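Long-range contacts in BDI_3064 protein (Parabacteroides distasonis ATCC 8503, PDB 5Z06), which releases sophorose from the non-reducing end of linear beta-1,2-glucan and beta-1,2-glucooligosaccharides as an exo-acting glycoside hydrolase of the bacterial periplasm: residues S23-T28 / W66-Q71; N104-Y109 / A157-P162; S441-W446 / S492-A497. All blocks are in the same frame, centred on the assembly; numbering follows the deposited sequence.

Contact 1 (S23-T28 / W66-Q71)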
loop_
_atom_site.group_PDB
_atom_site.type_symbol
_atom_site.label_atom_id
_atom_site.label_comp_id
_atom_site.label_asym_id
_atom_site.label_seq_id
_atom_site.Cartn_x
_atom_site.Cartn_y
_atom_site.Cartn_z
ATOM N N SER A 23 -10.435 8.757 14.738
ATOM C CA SER A 23 -11.160 8.980 15.954
ATOM C C SER A 23 -11.834 10.317 15.857
ATOM O O SER A 23 -11.512 11.156 15.014
ATOM C CB SER A 23 -10.244 8.961 17.169
ATOM O OG SER A 23 -9.316 10.012 17.104
ATOM N N GLN A 24 -12.785 10.501 16.736
ATOM C CA GLN A 24 -13.471 11.753 16.838
ATOM C C GLN A 24 -13.529 12.048 18.327
ATOM O O GLN A 24 -13.593 11.136 19.150
ATOM C CB GLN A 24 -14.844 11.648 16.194
ATOM C CG GLN A 24 -15.620 12.956 16.134
ATOM C CD GLN A 24 -17.004 12.809 15.493
ATOM O OE1 GLN A 24 -17.476 11.692 15.217
ATOM N NE2 GLN A 24 -17.662 13.945 15.260
ATOM N N ALA A 25 -13.454 13.319 18.666
ATOM C CA ALA A 25 -13.673 13.750 20.030
ATOM C C ALA A 25 -14.230 15.155 19.966
ATOM O O ALA A 25 -13.675 16.030 19.308
ATOM C CB ALA A 25 -12.401 13.680 20.843
ATOM N N LYS A 26 -15.375 15.342 20.593
ATOM C CA LYS A 26 -16.055 16.611 20.540
ATOM C C LYS A 26 -16.814 16.770 21.817
ATOM O O LYS A 26 -17.025 15.808 22.547
ATOM C CB LYS A 26 -16.983 16.713 19.327
ATOM C CG LYS A 26 -17.971 15.575 19.173
ATOM C CD LYS A 26 -18.651 15.554 17.797
ATOM C CE LYS A 26 -19.845 16.489 17.692
ATOM N NZ LYS A 26 -21.014 15.818 17.059
ATOM N N TYR A 27 -17.207 17.999 22.094
ATOM C CA TYR A 27 -17.819 18.319 23.367
ATOM C C TYR A 27 -18.642 19.569 23.256
ATOM O O TYR A 27 -18.466 20.391 22.348
ATOM C CB TYR A 27 -16.743 18.490 24.469
ATOM C CG TYR A 27 -15.797 19.597 24.133
ATOM C CD1 TYR A 27 -16.052 20.913 24.542
ATOM C CD2 TYR A 27 -14.685 19.355 23.331
ATOM C CE1 TYR A 27 -15.209 21.950 24.177
ATOM C CE2 TYR A 27 -13.829 20.380 22.976
ATOM C CZ TYR A 27 -14.094 21.674 23.397
ATOM O OH TYR A 27 -13.253 22.687 23.034
ATOM N N THR A 28 -19.532 19.690 24.222
ATOM C CA THR A 28 -20.331 20.871 24.444
ATOM C C THR A 28 -19.953 21.310 25.845
ATOM O O THR A 28 -20.162 20.575 26.826
ATOM C CB THR A 28 -21.817 20.546 24.415
ATOM O OG1 THR A 28 -22.106 19.827 23.222
ATOM C CG2 THR A 28 -22.669 21.823 24.485
ATOM N N TRP A 66 -19.985 15.353 26.002
ATOM C CA TRP A 66 -18.904 15.046 25.111
ATOM C C TRP A 66 -19.159 13.734 24.406
ATOM O O TRP A 66 -19.931 12.895 24.866
ATOM C CB TRP A 66 -17.545 15.063 25.835
ATOM C CG TRP A 66 -17.355 14.089 26.945
ATOM C CD1 TRP A 66 -17.448 14.340 28.286
ATOM C CD2 TRP A 66 -16.984 12.714 26.825
ATOM N NE1 TRP A 66 -17.168 13.210 29.003
ATOM C CE2 TRP A 66 -16.881 12.194 28.137
ATOM C CE3 TRP A 66 -16.736 11.873 25.742
ATOM C CZ2 TRP A 66 -16.534 10.867 28.391
ATOM C CZ3 TRP A 66 -16.389 10.565 25.989
ATOM C CH2 TRP A 66 -16.303 10.065 27.302
ATOM N N TYR A 67 -18.501 13.587 23.264
ATOM C CA TYR A 67 -18.603 12.407 22.444
ATOM C C TYR A 67 -17.208 12.056 21.950
ATOM O O TYR A 67 -16.426 12.940 21.565
ATOM C CB TYR A 67 -19.516 12.672 21.261
ATOM C CG TYR A 67 -19.626 11.477 20.353
ATOM C CD1 TYR A 67 -20.390 10.376 20.722
ATOM C CD2 TYR A 67 -18.932 11.432 19.137
ATOM C CE1 TYR A 67 -20.470 9.268 19.901
ATOM C CE2 TYR A 67 -19.008 10.331 18.308
ATOM C CZ TYR A 67 -19.770 9.260 18.688
ATOM O OH TYR A 67 -19.843 8.184 17.869
ATOM N N SER A 68 -16.901 10.776 21.969
ATOM C CA SER A 68 -15.737 10.297 21.292
ATOM C C SER A 68 -16.068 9.024 20.578
ATOM O O SER A 68 -16.939 8.285 21.006
ATOM C CB SER A 68 -14.609 10.036 22.265
ATOM O OG SER A 68 -13.442 9.798 21.532
ATOM N N GLU A 69 -15.373 8.777 19.474
ATOM C CA GLU A 69 -15.413 7.463 18.869
ATOM C C GLU A 69 -14.083 7.091 18.270
ATOM O O GLU A 69 -13.339 7.958 17.795
ATOM C CB GLU A 69 -16.498 7.382 17.811
ATOM C CG GLU A 69 -16.330 8.354 16.671
ATOM C CD GLU A 69 -17.349 8.123 15.575
ATOM O OE1 GLU A 69 -16.944 8.037 14.401
ATOM O OE2 GLU A 69 -18.558 8.017 15.890
ATOM N N ILE A 70 -13.808 5.793 18.297
ATOM C CA ILE A 70 -12.643 5.210 17.701
ATOM C C ILE A 70 -13.158 4.450 16.488
ATOM O O ILE A 70 -13.895 3.474 16.616
ATOM C CB ILE A 70 -11.928 4.285 18.681
ATOM C CG1 ILE A 70 -11.459 5.080 19.895
ATOM C CG2 ILE A 70 -10.716 3.651 18.022
ATOM C CD1 ILE A 70 -12.399 5.038 21.064
ATOM N N GLN A 71 -12.747 4.911 15.321
ATOM C CA GLN A 71 -13.265 4.417 14.057
ATOM C C GLN A 71 -12.431 3.271 13.510
ATOM O O GLN A 71 -11.182 3.320 13.496
ATOM C CB GLN A 71 -13.313 5.533 13.049
ATOM C CG GLN A 71 -14.244 6.664 13.436
ATOM C CD GLN A 71 -13.917 7.967 12.739
ATOM O OE1 GLN A 71 -12.947 8.057 11.999
ATOM N NE2 GLN A 71 -14.724 8.987 12.983
#
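Gln24 touches both Glu69 and Tyr67 across the strand pair. Its CG sits opposite the backbone N (chi1 -175°), which sends the extended chain up from the sheet, alongside Glu69 and the Tyr67 ring: CB lies 3.6 Å from Glu69 CG, and OE1 comes to 3.7 Å from Tyr67 CE2, at the edge of the ring. The amide stands nearly upright to the ring, the two planes being 84° apart. Lys26 CG touches the same tyrosine further back, 3.9 Å from Tyr67 CB, while the phenol oxygen bonds to the Glu69 carboxylate and to Tyr114 OH.

The backbones run antiparallel. Gln24 and Glu69 form one hydrogen-bonded pair, with Gln24 N donating its N-H to Glu69 O at 2.8 Å, and Lys26 and Tyr67 form the next. Gln24 O takes a second donor besides Glu69 N: Ser68 OG, only 2.7 Å from Gln24 O, so this carbonyl is gripped twice.

Ser23 sits on the other face with Ala25, Tyr27, Trp66, Ser68 and Ile70. Its CB lies 3.3 Å from Glu69 O, but its hydroxyl is bound to Tyr20 and Leu40. On this face Ser68 and Ile70 meet Leu56 and Leu54 of strand 53-59. Strand 23-28 is an outermost strand of a five-stranded antiparallel sheet; the packing of this sheet on strand 53-59 of a second antiparallel sheet is consistent with a beta-sandwich.

Contact 2 (N104-Y109 / A157-P162)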
loop_
_atom_site.group_PDB
_atom_site.type_symbol
_atom_site.label_atom_id
_atom_site.label_comp_id
_atom_site.label_asym_id
_atom_site.label_seq_id
_atom_site.Cartn_x
_atom_site.Cartn_y
_atom_site.Cartn_z
ATOM N N ASN A 104 -19.717 5.828 29.205
ATOM C CA ASN A 104 -20.614 4.891 28.578
ATOM C C ASN A 104 -20.057 4.586 27.191
ATOM O O ASN A 104 -19.384 5.412 26.571
ATOM C CB ASN A 104 -22.034 5.446 28.467
ATOM C CG ASN A 104 -22.689 5.678 29.829
ATOM O OD1 ASN A 104 -22.288 5.103 30.845
ATOM N ND2 ASN A 104 -23.692 6.538 29.848
ATOM N N ILE A 105 -20.352 3.384 26.723
ATOM C CA ILE A 105 -19.741 2.852 25.538
ATOM C C ILE A 105 -20.796 2.157 24.709
ATOM O O ILE A 105 -21.653 1.470 25.244
ATOM C CB ILE A 105 -18.556 1.911 25.865
ATOM C CG1 ILE A 105 -17.988 1.296 24.589
ATOM C CG2 ILE A 105 -18.950 0.815 26.841
ATOM C CD1 ILE A 105 -16.595 0.735 24.803
ATOM N N ALA A 106 -20.678 2.343 23.404
ATOM C CA ALA A 106 -21.615 1.878 22.421
ATOM C C ALA A 106 -20.841 1.604 21.148
ATOM O O ALA A 106 -19.622 1.823 21.069
ATOM C CB ALA A 106 -22.685 2.920 22.166
ATOM N N ILE A 107 -21.539 1.079 20.158
ATOM C CA ILE A 107 -20.938 0.867 18.856
ATOM C C ILE A 107 -21.766 1.685 17.895
ATOM O O ILE A 107 -22.992 1.632 17.943
ATOM C CB ILE A 107 -20.843 -0.630 18.514
ATOM C CG1 ILE A 107 -19.752 -1.248 19.396
ATOM C CG2 ILE A 107 -20.513 -0.828 17.033
ATOM C CD1 ILE A 107 -19.645 -2.760 19.371
ATOM N N ARG A 108 -21.089 2.491 17.086
ATOM C CA ARG A 108 -21.744 3.253 16.066
ATOM C C ARG A 108 -21.751 2.416 14.809
ATOM O O ARG A 108 -20.699 1.911 14.403
ATOM C CB ARG A 108 -21.041 4.578 15.787
ATOM C CG ARG A 108 -21.831 5.431 14.796
ATOM C CD ARG A 108 -21.244 6.798 14.477
ATOM N NE ARG A 108 -19.865 6.733 14.019
ATOM C CZ ARG A 108 -19.441 6.284 12.834
ATOM N NH1 ARG A 108 -20.268 5.783 11.918
ATOM N NH2 ARG A 108 -18.147 6.305 12.576
ATOM N N TYR A 109 -22.935 2.304 14.196
ATOM C CA TYR A 109 -23.103 1.602 12.939
ATOM C C TYR A 109 -22.637 2.475 11.800
ATOM O O TYR A 109 -22.506 3.697 11.962
ATOM C CB TYR A 109 -24.565 1.178 12.703
ATOM C CG TYR A 109 -25.059 0.124 13.673
ATOM C CD1 TYR A 109 -24.619 -1.200 13.581
ATOM C CD2 TYR A 109 -25.974 0.443 14.687
ATOM C CE1 TYR A 109 -25.080 -2.173 14.459
ATOM C CE2 TYR A 109 -26.429 -0.518 15.566
ATOM C CZ TYR A 109 -25.984 -1.816 15.440
ATOM O OH TYR A 109 -26.430 -2.757 16.305
ATOM N N ALA A 157 -17.626 2.141 14.495
ATOM C CA ALA A 157 -16.851 2.775 15.541
ATOM C C ALA A 157 -17.284 2.334 16.905
ATOM O O ALA A 157 -18.428 1.955 17.097
ATOM C CB ALA A 157 -16.946 4.290 15.427
ATOM N N VAL A 158 -16.337 2.366 17.837
ATOM C CA VAL A 158 -16.614 2.273 19.246
ATOM C C VAL A 158 -16.862 3.699 19.727
ATOM O O VAL A 158 -15.976 4.545 19.621
ATOM C CB VAL A 158 -15.441 1.644 19.990
ATOM C CG1 VAL A 158 -15.642 1.722 21.493
ATOM C CG2 VAL A 158 -15.300 0.203 19.554
ATOM N N ALA A 159 -18.073 3.943 20.241
ATOM C CA ALA A 159 -18.513 5.252 20.689
ATOM C C ALA A 159 -18.405 5.374 22.197
ATOM O O ALA A 159 -18.645 4.410 22.936
ATOM C CB ALA A 159 -19.945 5.495 20.257
ATOM N N LEU A 160 -18.040 6.574 22.650
ATOM C CA LEU A 160 -17.878 6.837 24.068
ATOM C C LEU A 160 -18.602 8.099 24.430
ATOM O O LEU A 160 -18.593 9.075 23.674
ATOM C CB LEU A 160 -16.412 6.943 24.447
ATOM C CG LEU A 160 -15.626 5.668 24.178
ATOM C CD1 LEU A 160 -14.137 5.962 24.094
ATOM C CD2 LEU A 160 -15.911 4.615 25.236
ATOM N N ARG A 161 -19.249 8.044 25.589
ATOM C CA ARG A 161 -20.059 9.128 26.094
ATOM C C ARG A 161 -19.813 9.265 27.581
ATOM O O ARG A 161 -19.267 8.347 28.202
ATOM C CB ARG A 161 -21.543 8.852 25.828
ATOM C CG ARG A 161 -22.067 9.447 24.542
ATOM C CD ARG A 161 -23.528 9.916 24.658
ATOM N NE ARG A 161 -23.970 10.524 23.407
ATOM C CZ ARG A 161 -23.575 11.720 22.948
ATOM N NH1 ARG A 161 -22.728 12.496 23.642
ATOM N NH2 ARG A 161 -24.037 12.152 21.773
ATOM N N PRO A 162 -20.214 10.410 28.159
ATOM C CA PRO A 162 -20.024 10.613 29.589
ATOM C C PRO A 162 -20.665 9.510 30.437
ATOM O O PRO A 162 -21.702 8.937 30.062
ATOM C CB PRO A 162 -20.754 11.945 29.855
ATOM C CG PRO A 162 -20.828 12.623 28.552
ATOM C CD PRO A 162 -21.000 11.511 27.570
#
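Ala157 CB approaches the guanidinium of Arg108 obliquely, 3.7 Å from Arg108 NH2. The flat amide of Asn104, at the other end of the pair, brings ND2 to 3.1 Å from Pro162 O, but the angle is too poor for a hydrogen bond; its OD1 is held by Asn119 instead. Between these two groups runs an antiparallel strand pair within the five-stranded sheet of what is probably a beta-sandwich. Asn104, Ala106 and Arg108 form hydrogen-bonded pairs with Arg161, Ala159 and Ala157, six backbone bonds in all.

The Arg108 chain leaves with CG opposite its backbone N (chi1 -174°) and bends at chi3, which brings NE to a salt bridge with Glu69 on strand 65-71. Arg161 belongs to the same face, yet its guanidinium swings off to Asp65. Between the two arginines on this face, across the pair, Ala106 CB and Ala159 CB sit 4.2 Å apart.

The opposite face is wholly aliphatic and turns inward, where Ile105 meets Leu87 and Met89 of strand 86-93 in the facing sheet. Ile105 and Leu160 run alongside each other in the same direction, and Ile105 CB is 3.8 Å from Leu160 CD2. Val158 crosses Ile105 at a slant, the closest touch being Ile105 CD1 to Val158 CG1 at 3.6 Å.

Contact 3 (S441-W446 / S492-A497)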
loop_
_atom_site.group_PDB
_atom_site.type_symbol
_atom_site.label_atom_id
_atom_site.label_comp_id
_atom_site.label_asym_id
_atom_site.label_seq_id
_atom_site.Cartn_x
_atom_site.Cartn_y
_atom_site.Cartn_z
ATOM N N SER A 441 -12.332 -2.006 -34.510
ATOM C CA SER A 441 -12.262 -1.079 -33.376
ATOM C C SER A 441 -10.975 -0.265 -33.470
ATOM O O SER A 441 -9.892 -0.836 -33.637
ATOM C CB SER A 441 -12.287 -1.794 -32.037
ATOM O OG SER A 441 -12.104 -0.884 -30.962
ATOM N N PRO A 442 -11.091 1.069 -33.384
ATOM C CA PRO A 442 -9.873 1.874 -33.224
ATOM C C PRO A 442 -9.183 1.692 -31.849
ATOM O O PRO A 442 -8.029 2.087 -31.698
ATOM C CB PRO A 442 -10.356 3.323 -33.410
ATOM C CG PRO A 442 -11.837 3.275 -33.536
ATOM C CD PRO A 442 -12.322 1.882 -33.310
ATOM N N TYR A 443 -9.891 1.085 -30.894
ATOM C CA TYR A 443 -9.455 0.988 -29.510
ATOM C C TYR A 443 -9.275 -0.442 -29.060
ATOM O O TYR A 443 -10.018 -1.351 -29.483
ATOM C CB TYR A 443 -10.503 1.596 -28.586
ATOM C CG TYR A 443 -10.864 2.997 -28.919
ATOM C CD1 TYR A 443 -10.076 4.053 -28.480
ATOM C CD2 TYR A 443 -12.007 3.278 -29.676
ATOM C CE1 TYR A 443 -10.389 5.359 -28.781
ATOM C CE2 TYR A 443 -12.345 4.579 -29.988
ATOM C CZ TYR A 443 -11.534 5.622 -29.538
ATOM O OH TYR A 443 -11.858 6.923 -29.846
ATOM N N LEU A 444 -8.319 -0.616 -28.148
ATOM C CA LEU A 444 -8.325 -1.761 -27.278
ATOM C C LEU A 444 -9.313 -1.498 -26.173
ATOM O O LEU A 444 -9.554 -0.340 -25.815
ATOM C CB LEU A 444 -6.931 -2.003 -26.656
ATOM C CG LEU A 444 -5.889 -2.602 -27.580
ATOM C CD1 LEU A 444 -4.510 -2.542 -26.924
ATOM C CD2 LEU A 444 -6.270 -4.041 -27.915
ATOM N N TYR A 445 -9.870 -2.581 -25.625
ATOM C CA TYR A 445 -10.651 -2.526 -24.410
ATOM C C TYR A 445 -9.877 -3.055 -23.216
ATOM O O TYR A 445 -9.012 -3.938 -23.341
ATOM C CB TYR A 445 -11.970 -3.247 -24.582
ATOM C CG TYR A 445 -12.897 -2.437 -25.463
ATOM C CD1 TYR A 445 -12.706 -2.400 -26.840
ATOM C CD2 TYR A 445 -13.907 -1.645 -24.917
ATOM C CE1 TYR A 445 -13.520 -1.638 -27.653
ATOM C CE2 TYR A 445 -14.728 -0.885 -25.731
ATOM C CZ TYR A 445 -14.534 -0.900 -27.094
ATOM O OH TYR A 445 -15.312 -0.145 -27.924
ATOM N N TRP A 446 -10.201 -2.476 -22.065
ATOM C CA TRP A 446 -9.567 -2.779 -20.796
ATOM C C TRP A 446 -9.902 -4.202 -20.363
ATOM O O TRP A 446 -9.002 -4.950 -19.956
ATOM C CB TRP A 446 -10.006 -1.767 -19.724
ATOM C CG TRP A 446 -9.066 -1.604 -18.591
ATOM C CD1 TRP A 446 -8.571 -2.574 -17.801
ATOM C CD2 TRP A 446 -8.520 -0.374 -18.108
ATOM N NE1 TRP A 446 -7.722 -2.041 -16.862
ATOM C CE2 TRP A 446 -7.681 -0.690 -17.018
ATOM C CE3 TRP A 446 -8.670 0.964 -18.477
ATOM C CZ2 TRP A 446 -6.962 0.269 -16.317
ATOM C CZ3 TRP A 446 -7.966 1.928 -17.768
ATOM C CH2 TRP A 446 -7.119 1.577 -16.703
ATOM N N SER A 492 -6.130 8.444 -29.905
ATOM C CA SER A 492 -7.316 8.725 -30.681
ATOM C C SER A 492 -7.617 10.214 -30.707
ATOM O O SER A 492 -7.626 10.871 -29.659
ATOM C CB SER A 492 -8.523 8.021 -30.071
ATOM O OG SER A 492 -9.708 8.338 -30.787
ATOM N N GLN A 493 -7.875 10.725 -31.910
ATOM C CA GLN A 493 -8.349 12.086 -32.086
ATOM C C GLN A 493 -9.877 12.197 -32.098
ATOM O O GLN A 493 -10.396 13.295 -32.233
ATOM C CB GLN A 493 -7.745 12.676 -33.356
ATOM C CG GLN A 493 -6.225 12.697 -33.335
ATOM C CD GLN A 493 -5.701 13.552 -32.198
ATOM O OE1 GLN A 493 -5.856 14.770 -32.203
ATOM N NE2 GLN A 493 -5.110 12.909 -31.195
ATOM N N GLU A 494 -10.593 11.092 -31.896
ATOM C CA GLU A 494 -12.053 11.112 -31.946
ATOM C C GLU A 494 -12.641 11.951 -30.840
ATOM O O GLU A 494 -12.055 12.082 -29.767
ATOM C CB GLU A 494 -12.664 9.719 -31.831
ATOM C CG GLU A 494 -12.371 8.817 -33.007
ATOM C CD GLU A 494 -13.115 7.499 -32.935
ATOM O OE1 GLU A 494 -13.696 7.166 -31.866
ATOM O OE2 GLU A 494 -13.112 6.791 -33.962
ATOM N N GLU A 495 -13.813 12.500 -31.151
ATOM C CA GLU A 495 -14.680 13.212 -30.215
ATOM C C GLU A 495 -14.869 12.453 -28.903
ATOM O O GLU A 495 -14.717 13.037 -27.817
ATOM C CB GLU A 495 -16.049 13.541 -30.873
ATOM C CG GLU A 495 -17.006 12.350 -31.174
ATOM C CD GLU A 495 -16.407 11.208 -32.038
ATOM O OE1 GLU A 495 -16.008 11.465 -33.211
ATOM O OE2 GLU A 495 -16.325 10.045 -31.538
ATOM N N TYR A 496 -15.155 11.153 -29.010
ATOM C CA TYR A 496 -15.394 10.324 -27.848
ATOM C C TYR A 496 -14.146 10.317 -26.951
ATOM O O TYR A 496 -14.266 10.405 -25.728
ATOM C CB TYR A 496 -15.765 8.881 -28.240
ATOM C CG TYR A 496 -15.951 8.008 -27.022
ATOM C CD1 TYR A 496 -14.849 7.428 -26.386
ATOM C CD2 TYR A 496 -17.209 7.804 -26.467
ATOM C CE1 TYR A 496 -14.990 6.672 -25.241
ATOM C CE2 TYR A 496 -17.361 7.019 -25.330
ATOM C CZ TYR A 496 -16.236 6.463 -24.721
ATOM O OH TYR A 496 -16.337 5.696 -23.588
ATOM N N ALA A 497 -12.967 10.194 -27.553
ATOM C CA ALA A 497 -11.707 10.101 -26.789
ATOM C C ALA A 497 -11.389 11.441 -26.150
ATOM O O ALA A 497 -10.841 11.498 -25.048
ATOM C CB ALA A 497 -10.552 9.651 -27.673
#
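Tyr443 pushes its phenol end into the turn that starts helix 495-505, and nearly all the close packing is gathered there. With CG anti to the carbonyl carbon (chi1 -55°), the ring is aimed at this turn, and Pro442 CB lies over one of its faces. Its OH donates to Glu494 OE1 at 2.7 Å, and Ser492 OG lies 2.7 Å from the same Tyr443 OH, so the buried hydroxyl has two close polar partners. The carboxylate oxygen sits at the edge of the ring, in its plane, although seen from the glutamate the phenol comes from above, 56° out of the carboxylate plane. Ser492 CB reaches Tyr443 CE1 at 3.5 Å on the other flank of the hydroxyl, and Ala497 CB, 3.7 Å from Tyr443 OH, closes in from the first turn of the helix.

Ser492 also makes an ST turn, its OG accepting from Glu494 N at 3.1 Å, and Glu494 is the N-cap residue. The contact therefore ties a loop following helix 414-428 to a helix start in the glucoamylase-like region, whose clan is known for alpha/alpha barrels of helical hairpins. A phenylalanine in place of Tyr443 would probably leave Glu494 OE1 without its donor and Ser492 OG without its hydroxyl partner, with the glutamate side chain freer to turn.

Toward solvent the fit slackens. Pro442 and Glu494 are both partly exposed and cross at about a right angle, with nothing nearer than Pro442 CG to Glu494 OE2 at 3.8 Å. Exposed Tyr496 stays further off still, its ring engaged in a cation-pi contact with Lys459.

Overall arrangement
Contacts 1 and 2 are parts of one sheet: strands 65-71 and 155-161 are neighbours in it, and the order across the sheet is 23-28, 65-71, 155-161, 104-109, 118-119. Their centres lie 9 Å apart, and a salt bridge passing over strand 155-161 also joins the two pairs. Contact 3 is a separate matter, in the helical part of the chain, about 50 Å from contact 1 and 51 Å from contact 2 between centres, with nearest atoms about 30 and 32 Å away. Along the chain the three follow in series, each closing before the next opens, consistent with an N-terminal beta-sandwich, a further small beta sheet, and then the helical glycoside hydrolase part.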